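Local coordinates for integron cassette protein VCH_CASS2 (Vibrio cholerae, PDB 3GK6) that is of unknown natural function but probably binds cationic, drug-like compounds, at residues K72-F84 and K147-S159. Sequence-based numbering, arbitrary orientation.
Sequences KVYGLYTNYESDF and KRAYTTDFEYYKS
Gly75 and Tyr77 pair antiparallel with Glu155 and Asp153, each pair closed by two backbone hydrogen bonds; Tyr157 N adds a nearly straight bond to Val73 O (2.9 Å, 170°), and a water links Val73 N to Tyr157 O.

Most side-chain polar bonds gather on the face bearing Tyr77, Asp153 and Glu155. Tyr77 OH donates to Glu155 OE2 (2.6 Å), arriving from above the carboxylate plane, while the other oxygen, OE1, accepts from Tyr157 OH. Trp132 also donates to OE2, and a water joins Tyr77 OH to OE1, so the buried carboxylate is gripped at both oxygens. Gly75, without a side chain, leaves room for Glu155 OE1. Further along, Asp153 OD2 takes a salt bridge from Arg148 NH2 (2.7 Å), whose chain bends at chi3 (65°) to reach it, and a weak bond from Tyr80 OH. On the opposite face the Thr78 and Thr152 hydroxyls share a hydrogen bond.

In the flanking loops, Tyr150 sets its edge on the face of Tyr80. Asp83 CA makes a CH-pi contact with one Tyr150 face; Arg148 CB lies over the rim of the other. Beside Leu76, Tyr74 turns its edge toward Phe154, offset, and Tyr74 CE1 touches Tyr156 CD1 (3.6 Å), those rings near parallel but slid apart.

These are adjacent strands of a closed six-stranded antiparallel barrel; the Glu155 carboxylate, ringed by Tyr77, Tyr157 and Trp132, would suit a cationic ligand.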
loop_
_atom_site.group_PDB
_atom_site.type_symbol
_atom_site.label_atom_id
_atom_site.label_comp_id
_atom_site.label_asym_id
_atom_site.label_seq_id
_atom_site.Cartn_x
_atom_site.Cartn_y
_atom_site.Cartn_z
ATOM N N LYS A 72 -2.849 12.817 1.104
ATOM C CA LYS A 72 -2.795 11.599 0.309
ATOM C C LYS A 72 -2.610 10.401 1.222
ATOM O O LYS A 72 -1.777 10.418 2.133
ATOM C CB LYS A 72 -1.672 11.669 -0.718
ATOM C CG LYS A 72 -1.890 12.776 -1.741
ATOM C CD LYS A 72 -0.839 12.764 -2.836
ATOM C CE LYS A 72 -1.138 13.848 -3.864
ATOM N NZ LYS A 72 -0.150 13.824 -4.975
ATOM N N VAL A 73 -3.384 9.353 0.963
ATOM C CA VAL A 73 -3.388 8.180 1.828
ATOM C C VAL A 73 -2.812 6.964 1.114
ATOM O O VAL A 73 -3.107 6.725 -0.057
ATOM C CB VAL A 73 -4.805 7.888 2.352
ATOM C CG1 VAL A 73 -4.799 6.651 3.238
ATOM C CG2 VAL A 73 -5.321 9.109 3.132
ATOM N N TYR A 74 -1.987 6.212 1.833
ATOM C CA TYR A 74 -1.222 5.114 1.257
ATOM C C TYR A 74 -1.255 3.892 2.151
ATOM O O TYR A 74 -1.420 4.001 3.377
ATOM C CB TYR A 74 0.253 5.499 1.129
ATOM C CG TYR A 74 0.525 6.681 0.245
ATOM C CD1 TYR A 74 0.787 6.509 -1.113
ATOM C CD2 TYR A 74 0.552 7.969 0.769
ATOM C CE1 TYR A 74 1.059 7.604 -1.925
ATOM C CE2 TYR A 74 0.823 9.068 -0.035
ATOM C CZ TYR A 74 1.065 8.876 -1.379
ATOM O OH TYR A 74 1.329 9.961 -2.179
ATOM N N GLY A 75 -1.065 2.739 1.518
ATOM C CA GLY A 75 -0.739 1.510 2.213
ATOM C C GLY A 75 0.665 1.098 1.800
ATOM O O GLY A 75 0.869 0.640 0.685
ATOM N N LEU A 76 1.644 1.310 2.674
ATOM C CA LEU A 76 3.008 0.880 2.389
ATOM C C LEU A 76 3.270 -0.580 2.726
ATOM O O LEU A 76 2.818 -1.087 3.761
ATOM C CB LEU A 76 4.013 1.730 3.167
ATOM C CG LEU A 76 4.688 2.920 2.525
ATOM C CD1 LEU A 76 3.694 3.831 1.807
ATOM C CD2 LEU A 76 5.474 3.662 3.600
ATOM N N TYR A 77 4.025 -1.239 1.852
ATOM C CA TYR A 77 4.543 -2.568 2.106
ATOM C C TYR A 77 6.065 -2.494 2.018
ATOM O O TYR A 77 6.616 -2.121 0.982
ATOM C CB TYR A 77 3.971 -3.553 1.099
ATOM C CG TYR A 77 2.462 -3.679 1.214
ATOM C CD1 TYR A 77 1.886 -4.745 1.903
ATOM C CD2 TYR A 77 1.617 -2.715 0.666
ATOM C CE1 TYR A 77 0.515 -4.865 2.015
ATOM C CE2 TYR A 77 0.234 -2.820 0.771
ATOM C CZ TYR A 77 -0.307 -3.901 1.450
ATOM O OH TYR A 77 -1.671 -4.030 1.567
ATOM N N THR A 78 6.738 -2.829 3.115
ATOM C CA THR A 78 8.157 -2.525 3.231
ATOM C C THR A 78 8.806 -3.419 4.287
ATOM O O THR A 78 8.141 -4.288 4.870
ATOM C CB THR A 78 8.342 -1.024 3.586
ATOM O OG1 THR A 78 9.723 -0.646 3.484
ATOM C CG2 THR A 78 7.824 -0.740 4.998
ATOM N N ASN A 79 10.099 -3.211 4.520
ATOM C CA ASN A 79 10.868 -4.042 5.449
ATOM C C ASN A 79 10.621 -5.531 5.239
ATOM O O ASN A 79 10.298 -6.260 6.173
ATOM C CB ASN A 79 10.577 -3.649 6.895
ATOM C CG ASN A 79 10.928 -2.199 7.187
ATOM O OD1 ASN A 79 11.887 -1.652 6.633
ATOM N ND2 ASN A 79 10.150 -1.567 8.061
ATOM N N TYR A 80 10.764 -5.977 3.996
ATOM C CA TYR A 80 10.487 -7.363 3.655
ATOM C C TYR A 80 11.518 -8.290 4.272
ATOM O O TYR A 80 12.713 -8.126 4.044
ATOM C CB TYR A 80 10.510 -7.548 2.144
ATOM C CG TYR A 80 9.269 -7.048 1.413
ATOM C CD1 TYR A 80 8.153 -7.861 1.275
ATOM C CD2 TYR A 80 9.245 -5.793 0.820
ATOM C CE1 TYR A 80 7.021 -7.434 0.597
ATOM C CE2 TYR A 80 8.099 -5.342 0.132
ATOM C CZ TYR A 80 7.002 -6.180 0.022
ATOM O OH TYR A 80 5.876 -5.778 -0.656
ATOM N N GLU A 81 11.049 -9.267 5.040
ATOM C CA GLU A 81 11.927 -10.278 5.604
ATOM C C GLU A 81 12.712 -10.942 4.480
ATOM O O GLU A 81 13.910 -11.161 4.598
ATOM C CB GLU A 81 11.118 -11.332 6.370
ATOM C CG GLU A 81 11.973 -12.347 7.145
ATOM C CD GLU A 81 11.169 -13.552 7.621
ATOM O OE1 GLU A 81 9.958 -13.627 7.315
ATOM O OE2 GLU A 81 11.750 -14.427 8.303
ATOM N N SER A 82 12.030 -11.237 3.380
ATOM C CA SER A 82 12.638 -11.965 2.275
ATOM C C SER A 82 11.980 -11.587 0.953
ATOM O O SER A 82 12.300 -10.559 0.359
ATOM C CB SER A 82 12.483 -13.462 2.513
ATOM O OG SER A 82 11.170 -13.740 2.974
ATOM N N ASP A 83 11.063 -12.434 0.498
ATOM C CA ASP A 83 10.279 -12.154 -0.699
ATOM C C ASP A 83 8.792 -12.215 -0.346
ATOM O O ASP A 83 8.416 -11.955 0.793
ATOM C CB ASP A 83 10.621 -13.144 -1.810
ATOM C CG ASP A 83 10.307 -14.581 -1.433
ATOM O OD1 ASP A 83 9.791 -14.816 -0.317
ATOM O OD2 ASP A 83 10.576 -15.481 -2.256
ATOM N N PHE A 84 7.951 -12.575 -1.307
ATOM C CA PHE A 84 6.508 -12.592 -1.072
ATOM C C PHE A 84 6.065 -13.681 -0.078
ATOM O O PHE A 84 4.929 -13.670 0.407
ATOM C CB PHE A 84 5.745 -12.706 -2.393
ATOM C CG PHE A 84 5.967 -14.005 -3.116
ATOM C CD1 PHE A 84 5.165 -15.101 -2.854
ATOM C CD2 PHE A 84 6.972 -14.125 -4.062
ATOM C CE1 PHE A 84 5.362 -16.297 -3.518
ATOM C CE2 PHE A 84 7.175 -15.323 -4.728
ATOM C CZ PHE A 84 6.368 -16.409 -4.455
ATOM N N LYS A 147 11.666 -7.644 -12.364
ATOM C CA LYS A 147 11.826 -8.344 -11.098
ATOM C C LYS A 147 11.565 -7.393 -9.939
ATOM O O LYS A 147 11.992 -6.234 -9.964
ATOM C CB LYS A 147 13.236 -8.921 -10.977
ATOM C CG LYS A 147 13.618 -9.850 -12.110
ATOM C CD LYS A 147 12.682 -11.042 -12.183
ATOM C CE LYS A 147 12.965 -11.875 -13.420
ATOM N NZ LYS A 147 14.423 -12.143 -13.578
ATOM N N ARG A 148 10.876 -7.890 -8.919
ATOM C CA ARG A 148 10.548 -7.065 -7.765
ATOM C C ARG A 148 11.770 -6.750 -6.920
ATOM O O ARG A 148 12.656 -7.588 -6.743
ATOM C CB ARG A 148 9.462 -7.724 -6.923
ATOM C CG ARG A 148 8.116 -7.673 -7.594
ATOM C CD ARG A 148 7.047 -8.211 -6.706
ATOM N NE ARG A 148 6.834 -7.400 -5.514
ATOM C CZ ARG A 148 6.032 -7.775 -4.527
ATOM N NH1 ARG A 148 5.398 -8.934 -4.620
ATOM N NH2 ARG A 148 5.861 -7.013 -3.464
ATOM N N ALA A 149 11.814 -5.527 -6.406
ATOM C CA ALA A 149 12.944 -5.092 -5.600
ATOM C C ALA A 149 12.760 -5.454 -4.123
ATOM O O ALA A 149 13.736 -5.543 -3.373
ATOM C CB ALA A 149 13.156 -3.593 -5.764
ATOM N N TYR A 150 11.506 -5.654 -3.710
ATOM C CA TYR A 150 11.192 -5.934 -2.307
ATOM C C TYR A 150 11.856 -4.911 -1.385
ATOM O O TYR A 150 12.484 -5.254 -0.377
ATOM C CB TYR A 150 11.575 -7.366 -1.913
ATOM C CG TYR A 150 10.753 -8.422 -2.619
ATOM C CD1 TYR A 150 9.402 -8.614 -2.311
ATOM C CD2 TYR A 150 11.319 -9.228 -3.593
ATOM C CE1 TYR A 150 8.650 -9.574 -2.959
ATOM C CE2 TYR A 150 10.574 -10.190 -4.243
ATOM C CZ TYR A 150 9.243 -10.362 -3.922
ATOM O OH TYR A 150 8.511 -11.324 -4.571
ATOM N N THR A 151 11.697 -3.648 -1.758
ATOM C CA THR A 151 12.155 -2.521 -0.968
ATOM C C THR A 151 10.930 -1.888 -0.321
ATOM O O THR A 151 10.571 -2.211 0.814
ATOM C CB THR A 151 12.832 -1.477 -1.864
ATOM O OG1 THR A 151 12.106 -1.378 -3.097
ATOM C CG2 THR A 151 14.250 -1.898 -2.183
ATOM N N THR A 152 10.300 -0.981 -1.052
ATOM C CA THR A 152 9.005 -0.450 -0.651
ATOM C C THR A 152 8.006 -0.380 -1.808
ATOM O O THR A 152 8.268 0.253 -2.830
ATOM C CB THR A 152 9.126 0.919 0.027
ATOM O OG1 THR A 152 9.962 0.790 1.187
ATOM C CG2 THR A 152 7.749 1.406 0.456
ATOM N N ASP A 153 6.869 -1.058 -1.627
ATOM C CA ASP A 153 5.757 -1.025 -2.566
ATOM C C ASP A 153 4.620 -0.253 -1.903
ATOM O O ASP A 153 4.579 -0.139 -0.677
ATOM C CB ASP A 153 5.287 -2.459 -2.865
ATOM C CG ASP A 153 6.418 -3.358 -3.348
ATOM O OD1 ASP A 153 7.196 -2.919 -4.229
ATOM O OD2 ASP A 153 6.523 -4.506 -2.855
ATOM N N PHE A 154 3.672 0.260 -2.683
ATOM C CA PHE A 154 2.581 0.987 -2.048
ATOM C C PHE A 154 1.273 1.020 -2.811
ATOM O O PHE A 154 1.251 1.104 -4.044
ATOM C CB PHE A 154 3.000 2.415 -1.645
ATOM C CG PHE A 154 3.424 3.293 -2.809
ATOM C CD1 PHE A 154 2.501 4.080 -3.477
ATOM C CD2 PHE A 154 4.755 3.348 -3.203
ATOM C CE1 PHE A 154 2.893 4.911 -4.532
ATOM C CE2 PHE A 154 5.152 4.158 -4.252
ATOM C CZ PHE A 154 4.222 4.939 -4.925
ATOM N N GLU A 155 0.191 0.945 -2.042
ATOM C CA GLU A 155 -1.134 1.279 -2.521
ATOM C C GLU A 155 -1.263 2.786 -2.357
ATOM O O GLU A 155 -0.870 3.320 -1.330
ATOM C CB GLU A 155 -2.195 0.613 -1.630
ATOM C CG GLU A 155 -2.155 -0.894 -1.672
ATOM C CD GLU A 155 -2.723 -1.530 -0.412
ATOM O OE1 GLU A 155 -3.042 -0.806 0.558
ATOM O OE2 GLU A 155 -2.831 -2.758 -0.414
ATOM N N TYR A 156 -1.808 3.466 -3.356
ATOM C CA TYR A 156 -2.105 4.892 -3.236
ATOM C C TYR A 156 -3.588 5.040 -3.478
ATOM O O TYR A 156 -4.085 4.692 -4.555
ATOM C CB TYR A 156 -1.289 5.736 -4.234
ATOM C CG TYR A 156 -1.821 7.148 -4.439
ATOM C CD1 TYR A 156 -2.239 7.920 -3.362
ATOM C CD2 TYR A 156 -1.886 7.713 -5.719
ATOM C CE1 TYR A 156 -2.728 9.215 -3.542
ATOM C CE2 TYR A 156 -2.380 8.999 -5.910
ATOM C CZ TYR A 156 -2.800 9.742 -4.816
ATOM O OH TYR A 156 -3.289 11.019 -4.993
ATOM N N TYR A 157 -4.300 5.530 -2.462
ATOM C CA TYR A 157 -5.751 5.610 -2.529
ATOM C C TYR A 157 -6.125 6.930 -3.175
ATOM O O TYR A 157 -6.495 7.900 -2.507
ATOM C CB TYR A 157 -6.391 5.372 -1.144
ATOM C CG TYR A 157 -6.163 3.942 -0.703
ATOM C CD1 TYR A 157 -7.043 2.931 -1.092
ATOM C CD2 TYR A 157 -5.039 3.584 0.030
ATOM C CE1 TYR A 157 -6.831 1.626 -0.746
ATOM C CE2 TYR A 157 -4.815 2.252 0.392
ATOM C CZ TYR A 157 -5.725 1.281 -0.003
ATOM O OH TYR A 157 -5.544 -0.045 0.323
ATOM N N LYS A 158 -5.998 6.951 -4.493
ATOM C CA LYS A 158 -6.095 8.190 -5.248
ATOM C C LYS A 158 -7.441 8.877 -5.069
ATOM O O LYS A 158 -7.508 10.102 -4.955
ATOM C CB LYS A 158 -5.838 7.939 -6.731
ATOM C CG LYS A 158 -5.912 9.204 -7.582
ATOM C CD LYS A 158 -5.453 8.923 -9.001
ATOM C CE LYS A 158 -5.317 10.221 -9.801
ATOM N NZ LYS A 158 -4.855 9.923 -11.172
ATOM N N SER A 159 -8.508 8.094 -5.061
ATOM C CA SER A 159 -9.842 8.650 -4.839
ATOM C C SER A 159 -10.710 7.628 -4.134
ATOM O O SER A 159 -10.248 6.538 -3.810
ATOM C CB SER A 159 -10.477 9.084 -6.165
ATOM O OG SER A 159 -10.852 7.962 -6.945
HETATM O O HOH W 1 -5.460 9.774 -0.871
HETATM O O HOH W 2 -2.966 -1.741 3.086
HETATM O O HOH W 3 12.531 -1.723 3.602
HETATM O O HOH W 4 12.379 -4.126 2.440
#